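Side-chain contacts in copper-transporting ATPase PAA1, chloroplastic (Arabidopsis thaliana, PDB 5LBD), which moves monovalent copper across the plastid envelope using ATP hydrolysis, this chain being its nucleotide-binding N-domain: residues V116-G119 and L124-V127; R83-V86 and W91-R94; V29-A34 and Q58-E63. The protein carries 2 engineered substitutions. One frame throughout, in Å; residues are numbered along the deposited sequence.

Interaction 1. Residues V116-G119 and L124-V127; sequences VYIG and LAAV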
ATOM      1  N   VAL A 116      -2.680  -7.174   0.788  0.66 15.61           N
ATOM      2  CA  VAL A 116      -2.118  -6.357  -0.278  0.66 17.94           C
ATOM      3  C   VAL A 116      -0.632  -6.156  -0.022  0.66 18.04           C
ATOM      4  O   VAL A 116      -0.149  -6.201   1.116  0.66 19.49           O
ATOM      5  CB  VAL A 116      -2.853  -5.004  -0.422  0.66 25.49           C
ATOM      6  CG1 VAL A 116      -4.346  -5.244  -0.532  0.66 36.22           C
ATOM      7  CG2 VAL A 116      -2.557  -4.090   0.739  0.66 20.77           C
ATOM      8  N   TYR A 117       0.103  -5.982  -1.108  1.00 15.70           N
ATOM      9  CA  TYR A 117       1.524  -5.708  -1.077  1.00 12.74           C
ATOM     10  C   TYR A 117       1.751  -4.238  -1.408  1.00 15.14           C
ATOM     11  O   TYR A 117       1.004  -3.641  -2.195  1.00 16.60           O
ATOM     12  CB  TYR A 117       2.282  -6.612  -2.050  1.00 15.52           C
ATOM     13  CG  TYR A 117       2.295  -8.075  -1.612  1.00 19.11           C
ATOM     14  CD1 TYR A 117       1.234  -8.892  -1.860  1.00 17.27           C
ATOM     15  CD2 TYR A 117       3.347  -8.574  -0.866  1.00 21.80           C
ATOM     16  CE1 TYR A 117       1.211 -10.221  -1.435  1.00 22.04           C
ATOM     17  CE2 TYR A 117       3.347  -9.918  -0.453  1.00 36.22           C
ATOM     18  CZ  TYR A 117       2.260 -10.714  -0.742  1.00 29.62           C
ATOM     19  OH  TYR A 117       2.197 -12.022  -0.342  1.00 28.89           O
ATOM     20  N   ILE A 118       2.815  -3.699  -0.850  1.00 15.60           N
ATOM     21  CA  ILE A 118       3.200  -2.313  -1.008  1.00 17.74           C
ATOM     22  C   ILE A 118       4.594  -2.273  -1.601  1.00 16.43           C
ATOM     23  O   ILE A 118       5.545  -2.814  -1.018  1.00 17.95           O
ATOM     24  CB  ILE A 118       3.180  -1.561   0.321  1.00 17.53           C
ATOM     25  CG1 ILE A 118       1.856  -1.783   1.066  1.00 21.81           C
ATOM     26  CG2 ILE A 118       3.424  -0.095   0.060  1.00 20.28           C
ATOM     27  CD1 ILE A 118       0.638  -1.418   0.291  1.00 21.59           C
ATOM     28  N   GLY A 119       4.724  -1.622  -2.757  1.00 16.03           N
ATOM     29  CA  GLY A 119       6.022  -1.318  -3.318  1.00 17.57           C
ATOM     30  C   GLY A 119       6.317   0.164  -3.179  1.00 16.52           C
ATOM     31  O   GLY A 119       5.413   1.010  -3.275  1.00 19.21           O
ATOM     32  N   LEU A 124      10.210  -3.902  -2.408  1.00 20.63           N
ATOM     33  CA  LEU A 124       8.998  -4.487  -1.849  1.00 17.22           C
ATOM     34  C   LEU A 124       9.014  -4.108  -0.383  1.00 20.24           C
ATOM     35  O   LEU A 124       9.847  -4.594   0.382  1.00 23.12           O
ATOM     36  CB  LEU A 124       8.973  -5.998  -2.043  1.00 20.93           C
ATOM     37  CG  LEU A 124       7.842  -6.791  -1.434  1.00 31.31           C
ATOM     38  CD1 LEU A 124       6.524  -6.307  -1.963  1.00 39.24           C
ATOM     39  CD2 LEU A 124       8.020  -8.270  -1.758  1.00 38.01           C
ATOM     40  N   ALA A 125       8.143  -3.184  -0.010  1.00 17.54           N
ATOM     41  CA  ALA A 125       8.206  -2.522   1.268  1.00 20.82           C
ATOM     42  C   ALA A 125       7.440  -3.241   2.368  1.00 18.78           C
ATOM     43  O   ALA A 125       7.823  -3.112   3.539  1.00 20.85           O
ATOM     44  CB  ALA A 125       7.668  -1.099   1.146  1.00 21.52           C
ATOM     45  N   ALA A 126       6.338  -3.912   2.040  1.00 19.08           N
ATOM     46  CA  ALA A 126       5.466  -4.400   3.095  1.00 19.83           C
ATOM     47  C   ALA A 126       4.392  -5.297   2.516  1.00 14.57           C
ATOM     48  O   ALA A 126       4.099  -5.283   1.318  1.00 15.52           O
ATOM     49  CB  ALA A 126       4.804  -3.237   3.838  1.00 18.01           C
ATOM     50  N   VAL A 127       3.770  -6.055   3.400  1.00 14.16           N
ATOM     51  CA  VAL A 127       2.521  -6.728   3.094  1.00 15.36           C
ATOM     52  C   VAL A 127       1.557  -6.305   4.195  1.00 16.20           C
ATOM     53  O   VAL A 127       1.950  -6.164   5.357  1.00 18.33           O
ATOM     54  CB  VAL A 127       2.679  -8.263   2.968  1.00 19.12           C
ATOM     55  CG1 VAL A 127       3.218  -8.889   4.236  1.00 28.04           C
ATOM     56  CG2 VAL A 127       1.354  -8.902   2.573  1.00 23.83           C
TER

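Interaction 2. Residues R83-V86 and W91-R94; sequences RVTV and WVKR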
ATOM      1  N   ARG A  83       7.433   6.261  -6.264  1.00 22.52           N
ATOM      2  CA  ARG A  83       6.402   5.467  -6.928  1.00 19.12           C
ATOM      3  C   ARG A  83       5.883   4.426  -5.946  1.00 20.62           C
ATOM      4  O   ARG A  83       6.575   3.448  -5.648  1.00 25.59           O
ATOM      5  CB  ARG A  83       6.955   4.772  -8.171  1.00 22.57           C
ATOM      6  CG  ARG A  83       7.730   5.678  -9.108  1.00 29.57           C
ATOM      7  CD  ARG A  83       8.146   4.962 -10.436  1.00 41.34           C
ATOM      8  NE  ARG A  83       9.102   3.858 -10.250  1.00 29.87           N
ATOM      9  CZ  ARG A  83       8.753   2.584 -10.075  1.00 32.06           C
ATOM     10  NH1 ARG A  83       7.464   2.223 -10.069  1.00 29.35           N
ATOM     11  NH2 ARG A  83       9.704   1.665  -9.908  1.00 27.03           N
ATOM     12  N   VAL A  84       4.660   4.612  -5.467  1.00 18.74           N
ATOM     13  CA  VAL A  84       4.092   3.782  -4.410  1.00 16.18           C
ATOM     14  C   VAL A  84       3.012   2.922  -5.046  1.00 16.97           C
ATOM     15  O   VAL A  84       2.062   3.455  -5.623  1.00 16.31           O
ATOM     16  CB  VAL A  84       3.527   4.617  -3.254  1.00 16.27           C
ATOM     17  CG1 VAL A  84       2.885   3.707  -2.225  1.00 17.07           C
ATOM     18  CG2 VAL A  84       4.614   5.435  -2.614  1.00 19.19           C
ATOM     19  N   THR A  85       3.155   1.603  -4.947  1.00 14.03           N
ATOM     20  CA  THR A  85       2.193   0.662  -5.490  1.00 13.00           C
ATOM     21  C   THR A  85       1.471  -0.029  -4.349  1.00 16.69           C
ATOM     22  O   THR A  85       2.053  -0.319  -3.306  1.00 16.71           O
ATOM     23  CB  THR A  85       2.849  -0.396  -6.364  1.00 15.51           C
ATOM     24  OG1 THR A  85       3.906  -1.011  -5.624  1.00 17.93           O
ATOM     25  CG2 THR A  85       3.393   0.251  -7.606  1.00 21.41           C
ATOM     26  N   VAL A  86       0.199  -0.331  -4.575  1.00 15.74           N
ATOM     27  CA  VAL A  86      -0.660  -1.013  -3.628  1.00 12.72           C
ATOM     28  C   VAL A  86      -1.437  -2.058  -4.412  1.00 16.02           C
ATOM     29  O   VAL A  86      -2.268  -1.699  -5.256  1.00 15.10           O
ATOM     30  CB  VAL A  86      -1.627  -0.066  -2.934  1.00 15.00           C
ATOM     31  CG1 VAL A  86      -2.414  -0.799  -1.947  1.00 17.15           C
ATOM     32  CG2 VAL A  86      -0.884   1.106  -2.279  1.00 16.63           C
ATOM     33  N   TRP A  91       1.444  -7.299  -9.197  1.00 16.29           N
ATOM     34  CA  TRP A  91       1.377  -5.879  -9.535  1.00 14.44           C
ATOM     35  C   TRP A  91       2.605  -5.131  -9.048  1.00 14.54           C
ATOM     36  O   TRP A  91       3.214  -4.352  -9.787  1.00 16.53           O
ATOM     37  CB  TRP A  91       0.109  -5.284  -8.915  1.00 16.26           C
ATOM     38  CG  TRP A  91      -0.064  -3.834  -8.958  1.00 13.48           C
ATOM     39  CD1 TRP A  91       0.125  -2.951  -7.936  1.00 16.17           C
ATOM     40  CD2 TRP A  91      -0.532  -3.072 -10.073  1.00 16.62           C
ATOM     41  NE1 TRP A  91      -0.178  -1.685  -8.359  1.00 15.76           N
ATOM     42  CE2 TRP A  91      -0.592  -1.734  -9.670  1.00 15.83           C
ATOM     43  CE3 TRP A  91      -0.897  -3.399 -11.376  1.00 17.10           C
ATOM     44  CZ2 TRP A  91      -1.023  -0.712 -10.518  1.00 18.43           C
ATOM     45  CZ3 TRP A  91      -1.325  -2.382 -12.232  1.00 19.28           C
ATOM     46  CH2 TRP A  91      -1.371  -1.056 -11.808  1.00 16.21           C
ATOM     47  N   VAL A  92       3.005  -5.361  -7.807  0.53 14.49           N
ATOM     48  CA  VAL A  92       4.121  -4.599  -7.286  0.53 16.50           C
ATOM     49  C   VAL A  92       5.429  -5.048  -7.918  0.53 16.32           C
ATOM     50  O   VAL A  92       6.333  -4.235  -8.115  0.53 17.88           O
ATOM     51  CB  VAL A  92       4.144  -4.692  -5.751  0.53 13.50           C
ATOM     52  CG1 VAL A  92       2.796  -4.212  -5.171  0.53 14.09           C
ATOM     53  CG2 VAL A  92       4.500  -6.092  -5.273  0.53 16.49           C
ATOM     54  N   LYS A  93       5.566  -6.340  -8.231  1.00 15.56           N
ATOM     55  CA  LYS A  93       6.741  -6.800  -8.969  1.00 15.94           C
ATOM     56  C   LYS A  93       6.777  -6.241 -10.386  1.00 16.84           C
ATOM     57  O   LYS A  93       7.855  -5.960 -10.928  1.00 18.65           O
ATOM     58  CB  LYS A  93       6.742  -8.317  -9.044  1.00 21.53           C
ATOM     59  CG  LYS A  93       7.026  -9.082  -7.773  1.00 27.94           C
ATOM     60  CD  LYS A  93       6.910 -10.589  -8.093  1.00 35.82           C
ATOM     61  CE  LYS A  93       7.452 -11.493  -7.018  1.00 50.26           C
ATOM     62  NZ  LYS A  93       7.421 -12.923  -7.500  1.00 57.26           N
ATOM     63  N   ARG A  94       5.614  -6.138 -11.026  1.00 16.97           N
ATOM     64  CA  ARG A  94       5.592  -5.638 -12.397  1.00 19.48           C
ATOM     65  C   ARG A  94       6.073  -4.201 -12.433  1.00 16.84           C
ATOM     66  O   ARG A  94       6.709  -3.772 -13.399  1.00 20.83           O
ATOM     67  CB  ARG A  94       4.186  -5.728 -12.990  1.00 20.02           C
ATOM     68  CG  ARG A  94       4.133  -5.725 -14.472  1.00 19.96           C
ATOM     69  CD  ARG A  94       2.667  -5.544 -14.854  1.00 23.22           C
ATOM     70  NE  ARG A  94       2.265  -4.142 -14.872  1.00 22.10           N
ATOM     71  CZ  ARG A  94       1.013  -3.722 -15.040  1.00 26.99           C
ATOM     72  NH1 ARG A  94       0.005  -4.592 -15.109  1.00 22.88           N
ATOM     73  NH2 ARG A  94       0.757  -2.431 -15.124  1.00 26.29           N
TER
HETATM   74  O   HOH W   1       6.124  -1.684  -6.934  1.00 20.01           O

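Interaction 3. Residues V29-A34 and Q58-E63; sequences VLMLAA and QTMKAE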
ATOM      1  N   VAL A  29       4.442   2.924   6.087  1.00 15.01           N
ATOM      2  CA  VAL A  29       3.862   2.133   5.000  1.00 14.84           C
ATOM      3  C   VAL A  29       2.373   2.391   4.895  1.00 14.78           C
ATOM      4  O   VAL A  29       1.839   2.582   3.791  1.00 15.77           O
ATOM      5  CB  VAL A  29       4.153   0.636   5.214  1.00 19.08           C
ATOM      6  CG1 VAL A  29       3.204  -0.228   4.397  1.00 24.94           C
ATOM      7  CG2 VAL A  29       5.597   0.382   4.878  1.00 18.51           C
ATOM      8  N   LEU A  30       1.686   2.447   6.039  1.00 13.95           N
ATOM      9  CA  LEU A  30       0.256   2.743   6.028  1.00 17.88           C
ATOM     10  C   LEU A  30      -0.019   4.128   5.455  1.00 15.19           C
ATOM     11  O   LEU A  30      -0.982   4.325   4.691  1.00 16.23           O
ATOM     12  CB  LEU A  30      -0.340   2.638   7.426  1.00 16.69           C
ATOM     13  CG  LEU A  30      -0.565   1.224   7.903  1.00 16.80           C
ATOM     14  CD1 LEU A  30      -0.976   1.265   9.333  1.00 20.39           C
ATOM     15  CD2 LEU A  30      -1.624   0.520   7.090  1.00 20.63           C
HETATM   16  N   MSE A  31       0.770   5.111   5.840  1.00 13.75           N
HETATM   17  CA  MSE A  31       0.532   6.457   5.371  1.00 17.12           C
HETATM   18  C   MSE A  31       0.840   6.583   3.870  1.00 17.64           C
HETATM   19  O   MSE A  31       0.121   7.245   3.171  1.00 16.06           O
HETATM   20  CB  MSE A  31       1.321   7.430   6.235  1.00 19.24           C
HETATM   21  CG  MSE A  31       0.787   7.460   7.678  1.00 20.93           C
HETATM   22 SE   MSE A  31       1.425   8.927   8.734  0.58 30.20          SE
HETATM   23  CE  MSE A  31       3.205   8.689   8.315  1.00 24.65           C
ATOM     24  N   LEU A  32       1.873   5.901   3.370  1.00 16.38           N
ATOM     25  CA  LEU A  32       2.143   5.965   1.938  1.00 14.39           C
ATOM     26  C   LEU A  32       1.034   5.281   1.160  1.00 13.52           C
ATOM     27  O   LEU A  32       0.567   5.786   0.138  1.00 15.42           O
ATOM     28  CB  LEU A  32       3.480   5.278   1.647  1.00 16.05           C
ATOM     29  CG  LEU A  32       4.744   5.992   2.085  1.00 16.38           C
ATOM     30  CD1 LEU A  32       5.904   5.031   2.047  1.00 19.18           C
ATOM     31  CD2 LEU A  32       5.025   7.192   1.230  1.00 19.93           C
ATOM     32  N   ALA A  33       0.620   4.108   1.623  1.00 15.43           N
ATOM     33  CA  ALA A  33      -0.453   3.400   0.907  1.00 15.84           C
ATOM     34  C   ALA A  33      -1.760   4.189   0.950  1.00 13.96           C
ATOM     35  O   ALA A  33      -2.481   4.286  -0.045  1.00 16.68           O
ATOM     36  CB  ALA A  33      -0.647   2.018   1.507  1.00 15.70           C
ATOM     37  N   ALA A  34      -2.058   4.811   2.087  1.00 14.84           N
ATOM     38  CA  ALA A  34      -3.267   5.607   2.168  1.00 14.94           C
ATOM     39  C   ALA A  34      -3.243   6.786   1.208  1.00 16.93           C
ATOM     40  O   ALA A  34      -4.294   7.213   0.744  1.00 17.28           O
ATOM     41  CB  ALA A  34      -3.477   6.098   3.587  1.00 16.35           C
ATOM     42  N   GLN A  58       1.568  16.000   9.059  1.00 49.44           N
ATOM     43  CA  GLN A  58       1.488  16.600   7.730  1.00 57.40           C
ATOM     44  C   GLN A  58       1.179  15.521   6.700  1.00 60.45           C
ATOM     45  O   GLN A  58       2.041  14.708   6.347  1.00 66.15           O
ATOM     46  CB  GLN A  58       2.787  17.328   7.358  1.00 67.71           C
ATOM     47  CG  GLN A  58       3.205  18.455   8.324  1.00 83.74           C
ATOM     48  CD  GLN A  58       4.129  17.986   9.455  1.00 91.34           C
ATOM     49  OE1 GLN A  58       3.897  16.944  10.063  1.00 99.63           O
ATOM     50  NE2 GLN A  58       5.167  18.763   9.747  1.00 78.46           N
ATOM     51  N   THR A  59      -0.052  15.506   6.216  1.00 61.89           N
ATOM     52  CA  THR A  59      -0.486  14.433   5.335  1.00 57.18           C
ATOM     53  C   THR A  59       0.342  14.418   4.056  1.00 58.77           C
ATOM     54  O   THR A  59       0.476  15.439   3.375  1.00 68.20           O
ATOM     55  CB  THR A  59      -1.968  14.605   4.987  1.00 71.52           C
ATOM     56  OG1 THR A  59      -2.139  15.768   4.159  1.00 82.31           O
ATOM     57  CG2 THR A  59      -2.821  14.757   6.255  1.00 64.67           C
HETATM   58  N   MSE A  60       0.923  13.258   3.761  0.75 43.32           N
HETATM   59  CA  MSE A  60       1.513  12.984   2.462  0.75 56.08           C
HETATM   60  C   MSE A  60       0.408  12.892   1.440  0.75 38.82           C
HETATM   61  O   MSE A  60      -0.630  12.285   1.717  0.75 34.85           O
HETATM   62  CB  MSE A  60       2.276  11.672   2.466  0.75 46.06           C
HETATM   63  CG  MSE A  60       3.248  11.488   3.600  0.75 65.22           C
HETATM   64 SE   MSE A  60       3.856   9.642   3.540  0.75 75.90          SE
HETATM   65  CE  MSE A  60       5.064   9.618   5.074  0.75 68.98           C
ATOM     66  N   LYS A  61       0.621  13.466   0.262  1.00 42.64           N
ATOM     67  CA  LYS A  61      -0.368  13.389  -0.798  1.00 38.64           C
ATOM     68  C   LYS A  61       0.254  12.869  -2.082  1.00 36.47           C
ATOM     69  O   LYS A  61       1.431  13.105  -2.379  1.00 36.13           O
ATOM     70  CB  LYS A  61      -1.008  14.763  -1.058  1.00 46.22           C
ATOM     71  CG  LYS A  61      -2.359  14.961  -0.370  1.00 62.96           C
ATOM     72  CD  LYS A  61      -3.032  16.300  -0.745  1.00 59.69           C
ATOM     73  CE  LYS A  61      -2.466  17.471   0.066  1.00 73.89           C
ATOM     74  NZ  LYS A  61      -3.364  18.687   0.098  1.00 70.61           N
ATOM     75  N   ALA A  62      -0.562  12.151  -2.838  1.00 30.35           N
ATOM     76  CA  ALA A  62      -0.202  11.779  -4.187  1.00 30.03           C
ATOM     77  C   ALA A  62      -0.090  13.025  -5.057  1.00 31.73           C
ATOM     78  O   ALA A  62      -0.839  13.993  -4.895  1.00 33.60           O
ATOM     79  CB  ALA A  62      -1.246  10.817  -4.759  1.00 33.28           C
ATOM     80  N   GLU A  63       0.828  12.972  -5.998  1.00 31.79           N
ATOM     81  CA  GLU A  63       0.944  14.075  -6.957  1.00 33.83           C
ATOM     82  C   GLU A  63      -0.301  14.109  -7.826  1.00 33.44           C
ATOM     83  O   GLU A  63      -0.778  13.110  -8.269  1.00 31.21           O
ATOM     84  CB  GLU A  63       2.208  14.038  -7.838  1.00 36.90           C
ATOM     85  CG  GLU A  63       3.497  14.140  -7.085  1.00 44.75           C
ATOM     86  CD  GLU A  63       4.751  14.131  -7.995  1.00 58.38           C
ATOM     87  OE1 GLU A  63       5.860  14.383  -7.495  1.00 60.32           O
ATOM     88  OE2 GLU A  63       4.601  13.841  -9.208  1.00 51.61           O
TER

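Interaction 1. Residues V116-G119 and L124-V127
Val127 lies against the ring of Tyr117. CG2 of Val127 sits over one face of the Tyr117 ring, 3.9 Å from its centroid and close to the ring normal, which makes a CH-pi contact. The two side chains run side by side and point the same way. In Val127, CG2 lies opposite the backbone N, while CG1 stands between that N and the carbonyl carbon (chi1 59°). This rotation puts CG2 over the ring, offset toward the rim. Leu124 reaches the same ring obliquely, its CD1 4.1 Å from Tyr117 CD2. CD1 of Leu124 also lies 3.7 Å from Ile118 O.

On the other face of the sheet Ile118 meets Ala126, with CB to CB at 4.2 Å. Their backbones form an antiparallel hydrogen-bonded pair. Ile118 N donates to Ala126 O at 3.0 Å. Ile118 O takes two donors. Ala125 N donates to Ile118 O at 2.8 Å, and Ala126 N gives Ile118 O a weak bond at 3.3 Å. Ala125 and Ala126 therefore both face Ile118. This is a classic beta bulge in the hairpin of strands 115-120 and 123-130. The register shifts by one residue there, so that Gly119 pairs with Leu124.

The hairpin sits inside the antiparallel sheet of the N-domain, flanked by strand 82-87 beyond 115-120 and by strand 7-11 beyond 123-130. Leu103 and Ala104 of helix 101-107 and Val92 of helix 89-94 cover the side of Tyr117, Leu124 and Val127. On the other side Val29 of helix 26-37 touches both Ile118 and Ala126, and Ala33 adds a further contact to Ile118.

Interaction 2. Residues R83-V86 and W91-R94
Thr85 crosses the side chains of Trp91 and Val92 obliquely. Its CB lies 3.8 Å from Trp91 NE1. With chi1 at 171° the Trp91 indole extends away from its own backbone N, toward Thr85. NE1 of Trp91 passes 3.7 Å from Val86 O, but its hydrogen bond goes to Ala75 O on strand 74-79. The guanidinium of Arg94 turns one face to Trp91 CE3, and Arg94 also forms a salt bridge with Glu70.

In the conformer of Val92 described here, its CG1 packs 3.4 Å from Thr85 OG1. A water joins the same two residues. It lies 2.7 Å from Thr85 OG1 and donates to Val92 O at 2.8 Å. This is a water-mediated polar link between strand and helix, and it lies beside the apolar contact. Thr85 OG1 also has a weak bond with Gly119 N.

Replacing the Trp91 indole with an alanine is likely to leave Ala75 O without this donor and open a gap beside Thr85.

Helix 89-94 follows strand 82-87 after one residue and packs on the antiparallel sheet of the P-type ATPase N-domain.

Interaction 3. Residues V29-A34 and Q58-E63
Met31 and Leu32 of helix 26-37 meet Met60, which lies in the loop between helix 43-52 and strand 68-70. Met31 comes first. It is a selenomethionine, as is Met60, and its chain bends at chi3 (-49°). The bend brings its methyl to the loop, with CE of Met31 3.9 Å from CE of Met60. The two side chains cross at about a right angle.

Leu32 is next. Its CB points away from the loop, yet the branch beyond it turns back. CD2 of Leu32 lies 3.6 Å from SE of Met60, and CG of Leu32 4.0 Å from the same SE. These two side chains cross at a slant. Met60 is extended beyond CG, with chi2 and chi3 both near 180°. This straight chain carries SE to the helix while the backbone stays further off. The nearest CA atoms are those of Leu32 and Met60, 7.1 Å apart. Val79 of strand 74-79 touches both Leu32 and Met60.

Met60 was modelled in two conformers, and the contacts given are those of one. The contact is apolar packing of methyls and selenium without directional bonds, which is consistent with Met60 having a second conformer.

Interactions 1 and 2 share one sheet, their centres about 8 Å apart. Strands 115-120 and 82-87 are neighbours in it, joined by a probable hydrogen bond between Thr85 N and Gly119 O at 2.9 Å. In the conformer described, Val92 of interaction 2 also reaches interaction 1, its CG1 3.5 Å from Tyr117 O. Interaction 3 lies further off, its centre about 14 Å from that of interaction 1 and about 15 Å from that of interaction 2. Its helix still touches both. Val29 CG1 is 3.5 Å from Ala126 CB, and Ala33 CB is 3.9 Å from Val86 CG2. Helix 26-37 therefore spans the sheet face opposite helix 89-94, within the nucleotide-binding domain.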